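Local coordinates for protein copper-containing nitrite reductase (Hyphomicrobium denitrificans 1NES1, PDB 6TFO) that probably reduces nitrite to nitric oxide with electrons from a reduced cytochrome c, working as a copper-binding homotrimer, at residues V83-A88 against D114-L119; L219-V224 against Q240-A245; Y277-V282 against Y296-E301; L408-R413 against D440-E445. All blocks are in the same frame, centred on the assembly; numbering follows the deposited sequence.

Overall arrangement
Four contacts follow one another along the chain, and none nests in or crosses another. Contact 1 comes first. It closes a 25-residue loop inside the N-terminal plastocyanin-like domain, where strand 83-84 meets strand 111-116. Contact 2 closes a loop of 15 residues in the next cupredoxin domain and carries one of its copper ligands. Contact 3 spans 13 residues and packs a sheet of that domain on a sheet of the following one. Contact 4 closes 26 residues and ties the C-terminal tail to the turn before strand 412-418. Contacts 2 and 3 have the closest centres, 21 Å apart. The centres of contacts 1 and 2 are 57 Å apart.

Contact 1. Residues V83-A88 against D114-L119; sequences VIDQYA and DYYCSL. With CU (copper (II) ion), chain L.
Val83 packs on one face of the Tyr116 ring, while Asp85 meets the same ring at its edge. Val83 CB lies 4.0 Å from the centroid of the Tyr116 ring and 20° off the ring normal. This is a CH-pi contact, shifted toward the rim. Val83 CG1 extends it to Tyr116 CZ, at 3.7 Å. Tyr116 CG stands between its backbone N and carbonyl carbon (chi1 69°), which lays the ring across Val83 and carries the hydroxyl to the turn after strand 83-84. There Tyr116 OH donates to Asp85 OD1 over 2.7 Å, on the syn side of the carboxylate. The carboxylate and ring planes are 75° apart. Arg123 adds a cation-pi contact to the Tyr116 ring.

The backbones of Val83 and Tyr116 form an antiparallel hydrogen-bonded pair. Val83 N gives to Tyr116 O at 2.7 Å, and Tyr116 N gives to Val83 O at 3.0 Å. On the other face of the sheet Ile84 CG1 rests 4.0 Å from Tyr115 CB.

The strand leads straight into the blue copper site of this cupredoxin domain. Cys117 SG binds the copper at 2.2 Å, with His80, His122 and Met127 making up the rest of the site. The same Cys117 SG accepts a hydrogen bond from Leu119 N at 3.5 Å. That bond would tend to draw charge from the thiolate, while the grip of Asp85 on the hydroxyl is likely to limit turning of the Tyr116 ring.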
loop_
_atom_site.group_PDB
_atom_site.type_symbol
_atom_site.label_atom_id
_atom_site.label_comp_id
_atom_site.label_asym_id
_atom_site.label_seq_id
_atom_site.Cartn_x
_atom_site.Cartn_y
_atom_site.Cartn_z
ATOM N N VAL C 83 12.845 -30.761 5.485
ATOM C CA VAL C 83 13.586 -32.012 5.774
ATOM C C VAL C 83 12.963 -33.130 4.941
ATOM O O VAL C 83 11.721 -33.170 4.831
ATOM C CB VAL C 83 13.555 -32.336 7.275
ATOM C CG1 VAL C 83 14.306 -33.626 7.588
ATOM C CG2 VAL C 83 14.095 -31.189 8.099
ATOM N N ILE C 84 13.805 -33.998 4.382
ATOM C CA ILE C 84 13.410 -35.263 3.690
ATOM C C ILE C 84 14.236 -36.384 4.323
ATOM O O ILE C 84 15.483 -36.374 4.149
ATOM C CB ILE C 84 13.641 -35.124 2.174
ATOM C CG1 ILE C 84 13.236 -33.729 1.686
ATOM C CG2 ILE C 84 12.943 -36.245 1.417
ATOM C CD1 ILE C 84 12.951 -33.642 0.209
ATOM N N ASP C 85 13.597 -37.259 5.100
ATOM C CA ASP C 85 14.320 -38.164 6.040
ATOM C C ASP C 85 15.141 -39.189 5.248
ATOM O O ASP C 85 16.336 -39.372 5.589
ATOM C CB ASP C 85 13.358 -38.839 7.025
ATOM C CG ASP C 85 12.857 -37.905 8.123
ATOM O OD1 ASP C 85 13.502 -36.885 8.377
ATOM O OD2 ASP C 85 11.822 -38.203 8.709
ATOM N N GLN C 86 14.535 -39.783 4.211
ATOM C CA GLN C 86 15.032 -40.995 3.505
ATOM C C GLN C 86 16.256 -40.623 2.669
ATOM O O GLN C 86 16.941 -41.537 2.216
ATOM C CB GLN C 86 13.929 -41.610 2.638
ATOM C CG GLN C 86 12.668 -41.925 3.427
ATOM C CD GLN C 86 11.894 -40.703 3.880
ATOM O OE1 GLN C 86 12.106 -39.573 3.424
ATOM N NE2 GLN C 86 10.970 -40.931 4.799
ATOM N N TYR C 87 16.487 -39.319 2.464
ATOM C CA TYR C 87 17.626 -38.746 1.702
ATOM C C TYR C 87 18.586 -38.014 2.643
ATOM O O TYR C 87 19.530 -37.385 2.161
ATOM C CB TYR C 87 17.106 -37.802 0.618
ATOM C CG TYR C 87 16.484 -38.538 -0.539
ATOM C CD1 TYR C 87 17.277 -39.160 -1.472
ATOM C CD2 TYR C 87 15.115 -38.679 -0.668
ATOM C CE1 TYR C 87 16.731 -39.856 -2.530
ATOM C CE2 TYR C 87 14.554 -39.383 -1.716
ATOM C CZ TYR C 87 15.367 -39.976 -2.660
ATOM O OH TYR C 87 14.847 -40.661 -3.718
ATOM N N ALA C 88 18.361 -38.067 3.949
ATOM C CA ALA C 88 19.128 -37.274 4.930
ATOM C C ALA C 88 19.414 -35.876 4.371
ATOM O O ALA C 88 20.493 -35.354 4.613
ATOM C CB ALA C 88 20.396 -38.007 5.252
ATOM N N ASP C 114 8.009 -37.558 2.417
ATOM C CA ASP C 114 7.543 -36.292 3.025
ATOM C C ASP C 114 8.708 -35.320 3.065
ATOM O O ASP C 114 9.782 -35.706 3.551
ATOM C CB ASP C 114 6.963 -36.503 4.423
ATOM C CG ASP C 114 5.544 -37.054 4.418
ATOM O OD1 ASP C 114 4.974 -37.228 3.318
ATOM O OD2 ASP C 114 5.029 -37.316 5.517
ATOM N N TYR C 115 8.490 -34.122 2.538
ATOM C CA TYR C 115 9.243 -32.916 2.944
ATOM C C TYR C 115 8.407 -32.204 4.000
ATOM O O TYR C 115 7.185 -32.054 3.795
ATOM C CB TYR C 115 9.588 -32.056 1.731
ATOM C CG TYR C 115 8.469 -31.324 1.035
ATOM C CD1 TYR C 115 8.129 -30.030 1.408
ATOM C CD2 TYR C 115 7.857 -31.864 -0.079
ATOM C CE1 TYR C 115 7.154 -29.318 0.735
ATOM C CE2 TYR C 115 6.871 -31.170 -0.759
ATOM C CZ TYR C 115 6.516 -29.896 -0.347
ATOM O OH TYR C 115 5.560 -29.190 -1.018
ATOM N N TYR C 116 9.042 -31.790 5.094
ATOM C CA TYR C 116 8.347 -31.201 6.258
ATOM C C TYR C 116 9.277 -30.254 7.013
ATOM O O TYR C 116 10.502 -30.317 6.853
ATOM C CB TYR C 116 7.844 -32.327 7.159
ATOM C CG TYR C 116 8.943 -33.069 7.860
ATOM C CD1 TYR C 116 9.418 -32.631 9.082
ATOM C CD2 TYR C 116 9.530 -34.189 7.289
ATOM C CE1 TYR C 116 10.446 -33.293 9.733
ATOM C CE2 TYR C 116 10.553 -34.869 7.934
ATOM C CZ TYR C 116 11.023 -34.412 9.155
ATOM O OH TYR C 116 12.032 -35.063 9.798
ATOM N N CYS C 117 8.692 -29.383 7.828
ATOM C CA CYS C 117 9.414 -28.464 8.730
ATOM C C CYS C 117 9.588 -29.173 10.072
ATOM O O CYS C 117 8.621 -29.743 10.568
ATOM C CB CYS C 117 8.662 -27.150 8.897
ATOM S SG CYS C 117 9.499 -26.016 10.030
ATOM N N SER C 118 10.786 -29.157 10.633
ATOM C CA SER C 118 11.114 -29.875 11.892
ATOM C C SER C 118 10.942 -28.943 13.091
ATOM O O SER C 118 11.113 -29.434 14.198
ATOM C CB SER C 118 12.518 -30.417 11.857
ATOM O OG SER C 118 13.458 -29.355 11.888
ATOM N N LEU C 119 10.672 -27.651 12.891
ATOM C CA LEU C 119 10.486 -26.707 14.033
ATOM C C LEU C 119 9.285 -27.146 14.894
ATOM O O LEU C 119 8.316 -27.722 14.409
ATOM C CB LEU C 119 10.334 -25.276 13.510
ATOM C CG LEU C 119 11.631 -24.471 13.316
ATOM C CD1 LEU C 119 12.479 -24.417 14.589
ATOM C CD2 LEU C 119 12.449 -25.029 12.163
HETATM CU CU CU L . 8.281 -24.224 9.838
#

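Contact 2. Residues L219-V224 against Q240-A245; sequences LMIHSV and QTDPGA. With CU (copper (II) ion), chain J.
Gln240 bends back on itself at chi2 (-67°), which brings its amide over Ser223 and Ile221. His222 CG lies anti to its own carbonyl carbon (chi1 -66°), and its CB points away from 240-245. The two segments form a single antiparallel bridge in the cupredoxin domain that follows the N-terminal one and holds a type 1 copper. Just beyond the bridge comes a type II beta turn, from Asp242 to Ala245.

The bridge joins His222 and Thr241 by two backbone bonds. Thr241 N gives to His222 O at 2.8 Å. His222 N gives to Thr241 O at 3.2 Å. This pairing fixes the backbone of a metal ligand: His222 ND1 binds the copper at 2.0 Å. Cys263, His271 and Met276 complete the site, and the far nitrogen of the His222 ring is held by Glu175.

Ile221 fills the flank. It lies alongside Asp242 and points the same way, with Ile221 CG1 3.5 Å from Asp242 OD1. Ser104 of the second subunit also packs on Ile221, so a neighbouring copy covers this edge. At the turn Pro243 CG rests 3.7 Å from Met220 O.

Thr265 links the polar ends. Its hydroxyl bonds both Ser223 OG and Gln240 OE1. The Ile221 and Gln240 side chains cross at about a right angle, with Gln240 OE1 3.6 Å from Ile221 CG2.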
loop_
_atom_site.group_PDB
_atom_site.type_symbol
_atom_site.label_atom_id
_atom_site.label_comp_id
_atom_site.label_asym_id
_atom_site.label_seq_id
_atom_site.Cartn_x
_atom_site.Cartn_y
_atom_site.Cartn_z
ATOM N N LEU C 219 6.740 -6.306 -38.487
ATOM C CA LEU C 219 6.184 -5.004 -38.066
ATOM C C LEU C 219 7.293 -3.955 -38.156
ATOM O O LEU C 219 7.003 -2.821 -38.489
ATOM C CB LEU C 219 5.646 -5.112 -36.636
ATOM C CG LEU C 219 4.548 -6.158 -36.401
ATOM C CD1 LEU C 219 4.113 -6.174 -34.944
ATOM C CD2 LEU C 219 3.335 -5.920 -37.283
ATOM N N MET C 220 8.535 -4.325 -37.866
ATOM C CA MET C 220 9.621 -3.330 -37.682
ATOM C C MET C 220 10.520 -3.265 -38.920
ATOM O O MET C 220 10.704 -4.286 -39.611
ATOM C CB MET C 220 10.475 -3.664 -36.456
ATOM C CG MET C 220 9.662 -3.938 -35.220
ATOM S SD MET C 220 8.467 -2.642 -34.903
ATOM C CE MET C 220 7.732 -3.316 -33.409
ATOM N N ILE C 221 11.057 -2.073 -39.168
ATOM C CA ILE C 221 12.286 -1.855 -39.980
ATOM C C ILE C 221 13.408 -2.699 -39.346
ATOM O O ILE C 221 13.449 -2.816 -38.114
ATOM C CB ILE C 221 12.608 -0.339 -40.049
ATOM C CG1 ILE C 221 11.514 0.466 -40.766
ATOM C CG2 ILE C 221 13.975 -0.103 -40.677
ATOM C CD1 ILE C 221 11.618 1.971 -40.586
ATOM N N HIS C 222 14.252 -3.331 -40.153
ATOM C CA HIS C 222 15.488 -4.019 -39.688
ATOM C C HIS C 222 16.699 -3.560 -40.507
ATOM O O HIS C 222 16.519 -2.978 -41.602
ATOM C CB HIS C 222 15.309 -5.538 -39.733
ATOM C CG HIS C 222 14.280 -5.992 -38.765
ATOM N ND1 HIS C 222 14.509 -5.979 -37.420
ATOM C CD2 HIS C 222 13.010 -6.406 -38.942
ATOM C CE1 HIS C 222 13.429 -6.393 -36.800
ATOM N NE2 HIS C 222 12.495 -6.672 -37.716
ATOM N N SER C 223 17.891 -3.834 -39.986
ATOM C CA SER C 223 19.176 -3.350 -40.532
ATOM C C SER C 223 20.298 -4.305 -40.107
ATOM O O SER C 223 20.004 -5.333 -39.466
ATOM C CB SER C 223 19.425 -1.940 -40.064
ATOM O OG SER C 223 19.557 -1.908 -38.648
ATOM N N VAL C 224 21.541 -3.985 -40.465
ATOM C CA VAL C 224 22.721 -4.725 -39.943
ATOM C C VAL C 224 23.919 -3.784 -39.881
ATOM O O VAL C 224 24.125 -3.002 -40.823
ATOM C CB VAL C 224 23.004 -5.985 -40.767
ATOM C CG1 VAL C 224 23.290 -5.657 -42.214
ATOM C CG2 VAL C 224 24.129 -6.797 -40.162
ATOM N N GLN C 240 18.824 -0.028 -43.604
ATOM C CA GLN C 240 17.512 0.235 -42.944
ATOM C C GLN C 240 16.446 -0.200 -43.949
ATOM O O GLN C 240 16.218 0.538 -44.919
ATOM C CB GLN C 240 17.361 1.698 -42.526
ATOM C CG GLN C 240 18.362 2.147 -41.468
ATOM C CD GLN C 240 18.195 1.497 -40.115
ATOM O OE1 GLN C 240 17.096 1.426 -39.573
ATOM N NE2 GLN C 240 19.301 1.045 -39.541
ATOM N N THR C 241 15.868 -1.381 -43.753
ATOM C CA THR C 241 15.014 -2.079 -44.750
ATOM C C THR C 241 13.561 -2.144 -44.249
ATOM O O THR C 241 13.319 -2.777 -43.178
ATOM C CB THR C 241 15.544 -3.493 -45.008
ATOM O OG1 THR C 241 16.953 -3.407 -45.225
ATOM C CG2 THR C 241 14.851 -4.169 -46.169
ATOM N N ASP C 242 12.624 -1.535 -44.993
ATOM C CA ASP C 242 11.174 -1.609 -44.674
ATOM C C ASP C 242 10.740 -3.063 -44.813
ATOM O O ASP C 242 11.395 -3.840 -45.503
ATOM C CB ASP C 242 10.347 -0.694 -45.573
ATOM C CG ASP C 242 10.539 0.781 -45.264
ATOM O OD1 ASP C 242 10.991 1.112 -44.136
ATOM O OD2 ASP C 242 10.247 1.589 -46.158
ATOM N N PRO C 243 9.662 -3.491 -44.120
ATOM C CA PRO C 243 9.097 -4.822 -44.331
ATOM C C PRO C 243 8.713 -5.098 -45.793
ATOM O O PRO C 243 8.221 -4.218 -46.462
ATOM C CB PRO C 243 7.849 -4.818 -43.434
ATOM C CG PRO C 243 8.197 -3.837 -42.334
ATOM C CD PRO C 243 8.994 -2.754 -43.039
ATOM N N GLY C 244 8.969 -6.324 -46.253
ATOM C CA GLY C 244 8.735 -6.748 -47.645
ATOM C C GLY C 244 9.750 -6.161 -48.626
ATOM O O GLY C 244 9.653 -6.526 -49.804
ATOM N N ALA C 245 10.684 -5.308 -48.176
ATOM C CA ALA C 245 11.672 -4.590 -49.017
ATOM C C ALA C 245 13.048 -5.260 -48.907
ATOM O O ALA C 245 13.202 -6.241 -48.141
ATOM C CB ALA C 245 11.746 -3.131 -48.629
HETATM CU CU CU J . 16.057 -5.387 -36.240
#

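Contact 3. Residues Y277-V282 against Y296-E301; sequences YGLLLV and YVMQGE
Two beta sheets of neighbouring cupredoxin domains pack face to face here, and a Met-aromatic contact lies between them. Strands 277-282 and 296-301 cross at 139°, with their axes 8.0 Å apart. Met298 SD approaches the Tyr277 ring in its plane, 5.2 Å from the centroid, and comes within 3.4 Å of Gly278 CA. Its methyl runs on toward Leu279 CD2.

Tyr296 reaches across from the same strand. With CG opposite the backbone N (chi1 -176°), its hydroxyl arrives at the facing strand and accepts a hydrogen bond from Leu279 N at 3.0 Å. It is also bonded to Gly197 O. Leu279 CB packs 3.7 Å from Tyr296 CE1. A phenylalanine at Tyr296 would keep the ring, but Leu279 N and Gly197 O would probably both lose their bond to the hydroxyl.

Tyr277 OH stops 3.5 Å from Gly300 CA, where a side chain would collide with it. A water lies 2.8 Å from Tyr277 OH.

Strand 277-283 is bonded to strand 257-262 through Gly278 and Leu280 and to Leu200 of strand 200-203 through Leu279 and Leu281. Phe355 of strand 351-360 packs on Leu279 from the second sheet.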
loop_
_atom_site.group_PDB
_atom_site.type_symbol
_atom_site.label_atom_id
_atom_site.label_comp_id
_atom_site.label_asym_id
_atom_site.label_seq_id
_atom_site.Cartn_x
_atom_site.Cartn_y
_atom_site.Cartn_z
ATOM N N TYR C 277 21.591 -10.839 -33.595
ATOM C CA TYR C 277 23.071 -10.826 -33.497
ATOM C C TYR C 277 23.655 -12.114 -34.080
ATOM O O TYR C 277 22.982 -13.155 -34.064
ATOM C CB TYR C 277 23.512 -10.607 -32.046
ATOM C CG TYR C 277 22.856 -11.476 -30.996
ATOM C CD1 TYR C 277 23.392 -12.710 -30.643
ATOM C CD2 TYR C 277 21.748 -11.032 -30.285
ATOM C CE1 TYR C 277 22.831 -13.490 -29.637
ATOM C CE2 TYR C 277 21.175 -11.798 -29.275
ATOM C CZ TYR C 277 21.725 -13.027 -28.939
ATOM O OH TYR C 277 21.173 -13.785 -27.953
ATOM N N GLY C 278 24.899 -12.030 -34.566
ATOM C CA GLY C 278 25.675 -13.142 -35.155
ATOM C C GLY C 278 27.151 -12.813 -35.250
ATOM O O GLY C 278 27.564 -11.705 -34.815
ATOM N N LEU C 279 27.935 -13.737 -35.803
ATOM C CA LEU C 279 29.412 -13.585 -35.948
ATOM C C LEU C 279 29.793 -13.567 -37.433
ATOM O O LEU C 279 29.219 -14.355 -38.209
ATOM C CB LEU C 279 30.111 -14.730 -35.214
ATOM C CG LEU C 279 30.158 -14.634 -33.692
ATOM C CD1 LEU C 279 30.926 -15.809 -33.112
ATOM C CD2 LEU C 279 30.769 -13.326 -33.223
ATOM N N LEU C 280 30.685 -12.643 -37.794
ATOM C CA LEU C 280 31.438 -12.551 -39.078
ATOM C C LEU C 280 32.912 -12.841 -38.779
ATOM O O LEU C 280 33.530 -12.014 -38.060
ATOM C CB LEU C 280 31.284 -11.135 -39.663
ATOM C CG LEU C 280 32.135 -10.818 -40.889
ATOM C CD1 LEU C 280 31.730 -11.722 -42.058
ATOM C CD2 LEU C 280 32.032 -9.347 -41.252
ATOM N N LEU C 281 33.428 -13.971 -39.272
ATOM C CA LEU C 281 34.891 -14.282 -39.310
ATOM C C LEU C 281 35.461 -13.743 -40.618
ATOM O O LEU C 281 35.024 -14.222 -41.700
ATOM C CB LEU C 281 35.127 -15.796 -39.212
ATOM C CG LEU C 281 36.585 -16.250 -39.201
ATOM C CD1 LEU C 281 37.343 -15.671 -38.024
ATOM C CD2 LEU C 281 36.668 -17.769 -39.174
ATOM N N VAL C 282 36.344 -12.749 -40.521
ATOM C CA VAL C 282 37.231 -12.322 -41.641
ATOM C C VAL C 282 38.566 -13.047 -41.437
ATOM O O VAL C 282 39.344 -12.634 -40.568
ATOM C CB VAL C 282 37.365 -10.793 -41.694
ATOM C CG1 VAL C 282 38.195 -10.341 -42.876
ATOM C CG2 VAL C 282 35.999 -10.136 -41.739
ATOM N N TYR C 296 30.033 -22.653 -32.985
ATOM C CA TYR C 296 29.418 -21.302 -33.013
ATOM C C TYR C 296 28.521 -21.132 -31.778
ATOM O O TYR C 296 27.488 -21.817 -31.682
ATOM C CB TYR C 296 28.609 -21.194 -34.299
ATOM C CG TYR C 296 27.966 -19.867 -34.586
ATOM C CD1 TYR C 296 28.350 -18.696 -33.956
ATOM C CD2 TYR C 296 27.014 -19.785 -35.579
ATOM C CE1 TYR C 296 27.781 -17.483 -34.299
ATOM C CE2 TYR C 296 26.444 -18.584 -35.939
ATOM C CZ TYR C 296 26.821 -17.427 -35.294
ATOM O OH TYR C 296 26.223 -16.254 -35.663
ATOM N N VAL C 297 28.933 -20.288 -30.833
ATOM C CA VAL C 297 28.172 -20.005 -29.585
ATOM C C VAL C 297 28.100 -18.486 -29.360
ATOM O O VAL C 297 29.145 -17.808 -29.436
ATOM C CB VAL C 297 28.769 -20.743 -28.376
ATOM C CG1 VAL C 297 28.037 -20.375 -27.095
ATOM C CG2 VAL C 297 28.764 -22.253 -28.580
ATOM N N MET C 298 26.894 -17.975 -29.082
ATOM C CA MET C 298 26.671 -16.558 -28.722
ATOM C C MET C 298 25.764 -16.470 -27.488
ATOM O O MET C 298 24.809 -17.267 -27.372
ATOM C CB MET C 298 26.071 -15.774 -29.891
ATOM C CG MET C 298 27.046 -15.575 -31.024
ATOM S SD MET C 298 26.632 -14.177 -32.100
ATOM C CE MET C 298 27.448 -12.818 -31.265
ATOM N N GLN C 299 26.096 -15.552 -26.573
ATOM C CA GLN C 299 25.366 -15.334 -25.300
ATOM C C GLN C 299 24.554 -14.054 -25.444
ATOM O O GLN C 299 25.074 -13.055 -25.972
ATOM C CB GLN C 299 26.333 -15.256 -24.114
ATOM C CG GLN C 299 25.700 -14.815 -22.811
ATOM C CD GLN C 299 26.708 -14.847 -21.696
ATOM O OE1 GLN C 299 27.558 -15.741 -21.634
ATOM N NE2 GLN C 299 26.618 -13.859 -20.816
ATOM N N GLY C 300 23.325 -14.083 -24.947
ATOM C CA GLY C 300 22.501 -12.869 -24.852
ATOM C C GLY C 300 21.510 -12.963 -23.721
ATOM O O GLY C 300 21.422 -14.038 -23.069
ATOM N N GLU C 301 20.794 -11.864 -23.510
ATOM C CA GLU C 301 19.809 -11.712 -22.416
ATOM C C GLU C 301 18.419 -11.438 -23.015
ATOM O O GLU C 301 18.312 -10.815 -24.083
ATOM C CB GLU C 301 20.223 -10.588 -21.453
ATOM C CG GLU C 301 21.714 -10.496 -21.129
ATOM C CD GLU C 301 22.449 -9.319 -21.746
ATOM O OE1 GLU C 301 21.814 -8.252 -21.949
ATOM O OE2 GLU C 301 23.664 -9.447 -21.996
HETATM O O HOH W 1 21.458 -16.454 -27.067
#

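Contact 4. Residues L408-R413 against D440-E445; sequences LDRGGR and DAIMHE
Arg410 and Asp440 form the salt bridge of this contact, with Arg410 NH1 3.1 Å from Asp440 OD1. The carboxylate does not lie flat against the guanidinium. It comes over one face, and the two planes are 67° apart. Met443 O lies at the guanidinium edge, 2.7 Å from Arg410 NH1.

Hydrogen bonds inside each segment hold the two charged groups in place. Arg410 folds back, bent at chi2 and chi3, and grips the carbonyl of the next residue side-on. Arg410 NE gives to Gly411 O at 3.0 Å, and Arg410 NH2 gives to the same Gly411 O at 3.1 Å. Lys438 O takes a further bond from Arg410 NH2. Asp440 OD1 makes an Asx turn, accepting from Ile442 N at 3.1 Å, and it also accepts from Met443 N at 3.3 Å. These N-H groups and the guanidinium would probably stabilise the negative charge of Asp440. An alanine in place of Arg410 would lose the salt bridge and is likely to leave that carboxylate without its cationic mate.

Apolar contacts add to this. Ile442 CG2 lies 3.6 Å from Arg410 CD, the two side chains running past each other in opposite directions. Ile442 CD1 touches Asp409 CB at 3.4 Å.

The contact joins the turn between strands 400-407 and 412-418 to the C-terminal strand 443-445. Met443 and His444 pair antiparallel with a strand of the third subunit, so the sheet runs on across the interface. Pro232 of that subunit packs on Arg410, and Thr230 of that subunit packs on Asp409 and Ile442.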
loop_
_atom_site.group_PDB
_atom_site.type_symbol
_atom_site.label_atom_id
_atom_site.label_comp_id
_atom_site.label_asym_id
_atom_site.label_seq_id
_atom_site.Cartn_x
_atom_site.Cartn_y
_atom_site.Cartn_z
ATOM N N LEU C 408 40.922 -31.994 -26.488
ATOM C CA LEU C 408 40.175 -32.956 -25.661
ATOM C C LEU C 408 41.122 -34.108 -25.365
ATOM O O LEU C 408 41.198 -35.042 -26.169
ATOM C CB LEU C 408 38.922 -33.380 -26.423
ATOM C CG LEU C 408 37.897 -32.263 -26.596
ATOM C CD1 LEU C 408 36.742 -32.729 -27.468
ATOM C CD2 LEU C 408 37.415 -31.783 -25.232
ATOM N N ASP C 409 41.850 -33.993 -24.264
ATOM C CA ASP C 409 42.820 -35.020 -23.817
ATOM C C ASP C 409 42.019 -36.267 -23.430
ATOM O O ASP C 409 42.529 -37.373 -23.631
ATOM C CB ASP C 409 43.698 -34.529 -22.657
ATOM C CG ASP C 409 44.099 -33.065 -22.759
ATOM O OD1 ASP C 409 43.297 -32.193 -22.343
ATOM O OD2 ASP C 409 45.191 -32.807 -23.278
ATOM N N ARG C 410 40.812 -36.089 -22.889
ATOM C CA ARG C 410 40.029 -37.209 -22.310
ATOM C C ARG C 410 38.530 -36.888 -22.349
ATOM O O ARG C 410 38.161 -35.743 -22.682
ATOM C CB ARG C 410 40.506 -37.491 -20.882
ATOM C CG ARG C 410 40.456 -36.287 -19.947
ATOM C CD ARG C 410 40.101 -36.759 -18.554
ATOM N NE ARG C 410 38.798 -37.412 -18.569
ATOM C CZ ARG C 410 38.373 -38.303 -17.675
ATOM N NH1 ARG C 410 39.144 -38.685 -16.665
ATOM N NH2 ARG C 410 37.155 -38.811 -17.804
ATOM N N GLY C 411 37.711 -37.881 -22.017
ATOM C CA GLY C 411 36.250 -37.842 -22.184
ATOM C C GLY C 411 35.575 -37.110 -21.039
ATOM O O GLY C 411 36.254 -36.811 -20.020
ATOM N N GLY C 412 34.285 -36.831 -21.226
ATOM C CA GLY C 412 33.404 -36.208 -20.223
ATOM C C GLY C 412 32.294 -35.384 -20.863
ATOM O O GLY C 412 32.296 -35.182 -22.101
ATOM N N ARG C 413 31.355 -34.924 -20.041
ATOM C CA ARG C 413 30.441 -33.803 -20.370
ATOM C C ARG C 413 31.126 -32.512 -19.911
ATOM O O ARG C 413 31.284 -32.324 -18.691
ATOM C CB ARG C 413 29.083 -34.019 -19.704
ATOM C CG ARG C 413 28.248 -32.751 -19.590
ATOM C CD ARG C 413 26.845 -33.045 -19.122
ATOM N NE ARG C 413 26.074 -33.494 -20.267
ATOM C CZ ARG C 413 25.339 -34.594 -20.307
ATOM N NH1 ARG C 413 24.679 -34.893 -21.416
ATOM N NH2 ARG C 413 25.254 -35.380 -19.243
ATOM N N ASP C 440 40.843 -42.403 -16.276
ATOM C CA ASP C 440 42.136 -42.563 -17.001
ATOM C C ASP C 440 43.242 -41.916 -16.148
ATOM O O ASP C 440 42.963 -41.540 -14.999
ATOM C CB ASP C 440 42.053 -42.048 -18.451
ATOM C CG ASP C 440 41.759 -40.563 -18.650
ATOM O OD1 ASP C 440 41.917 -39.762 -17.687
ATOM O OD2 ASP C 440 41.367 -40.217 -19.791
ATOM N N ALA C 441 44.456 -41.810 -16.688
ATOM C CA ALA C 441 45.658 -41.296 -15.986
ATOM C C ALA C 441 45.541 -39.787 -15.714
ATOM O O ALA C 441 46.255 -39.328 -14.799
ATOM C CB ALA C 441 46.892 -41.608 -16.798
ATOM N N ILE C 442 44.693 -39.056 -16.462
ATOM C CA ILE C 442 44.545 -37.562 -16.407
ATOM C C ILE C 442 43.598 -37.181 -15.258
ATOM O O ILE C 442 43.879 -36.149 -14.594
ATOM C CB ILE C 442 44.081 -36.989 -17.769
ATOM C CG1 ILE C 442 45.247 -36.944 -18.756
ATOM C CG2 ILE C 442 43.420 -35.621 -17.631
ATOM C CD1 ILE C 442 44.850 -36.516 -20.156
ATOM N N MET C 443 42.533 -37.962 -15.032
ATOM C CA MET C 443 41.630 -37.796 -13.860
ATOM C C MET C 443 40.911 -39.120 -13.567
ATOM O O MET C 443 40.337 -39.696 -14.515
ATOM C CB MET C 443 40.588 -36.704 -14.124
ATOM C CG MET C 443 39.761 -36.358 -12.905
ATOM S SD MET C 443 38.705 -34.938 -13.245
ATOM C CE MET C 443 39.904 -33.605 -13.156
ATOM N N HIS C 444 40.935 -39.581 -12.310
ATOM C CA HIS C 444 40.258 -40.833 -11.880
ATOM C C HIS C 444 39.906 -40.776 -10.391
ATOM O O HIS C 444 40.479 -39.944 -9.646
ATOM C CB HIS C 444 41.104 -42.074 -12.213
ATOM C CG HIS C 444 42.383 -42.220 -11.448
ATOM N ND1 HIS C 444 43.614 -41.868 -11.984
ATOM C CD2 HIS C 444 42.634 -42.721 -10.212
ATOM C CE1 HIS C 444 44.554 -42.112 -11.096
ATOM N NE2 HIS C 444 43.981 -42.641 -10.004
ATOM N N GLU C 445 39.010 -41.664 -9.970
ATOM C CA GLU C 445 38.589 -41.763 -8.553
ATOM C C GLU C 445 39.659 -42.575 -7.820
ATOM O O GLU C 445 40.375 -43.330 -8.479
ATOM C CB GLU C 445 37.171 -42.333 -8.432
ATOM C CG GLU C 445 36.988 -43.758 -8.931
ATOM C CD GLU C 445 35.546 -44.048 -9.312
ATOM O OE1 GLU C 445 34.965 -44.979 -8.738
ATOM O OE2 GLU C 445 35.012 -43.320 -10.178
#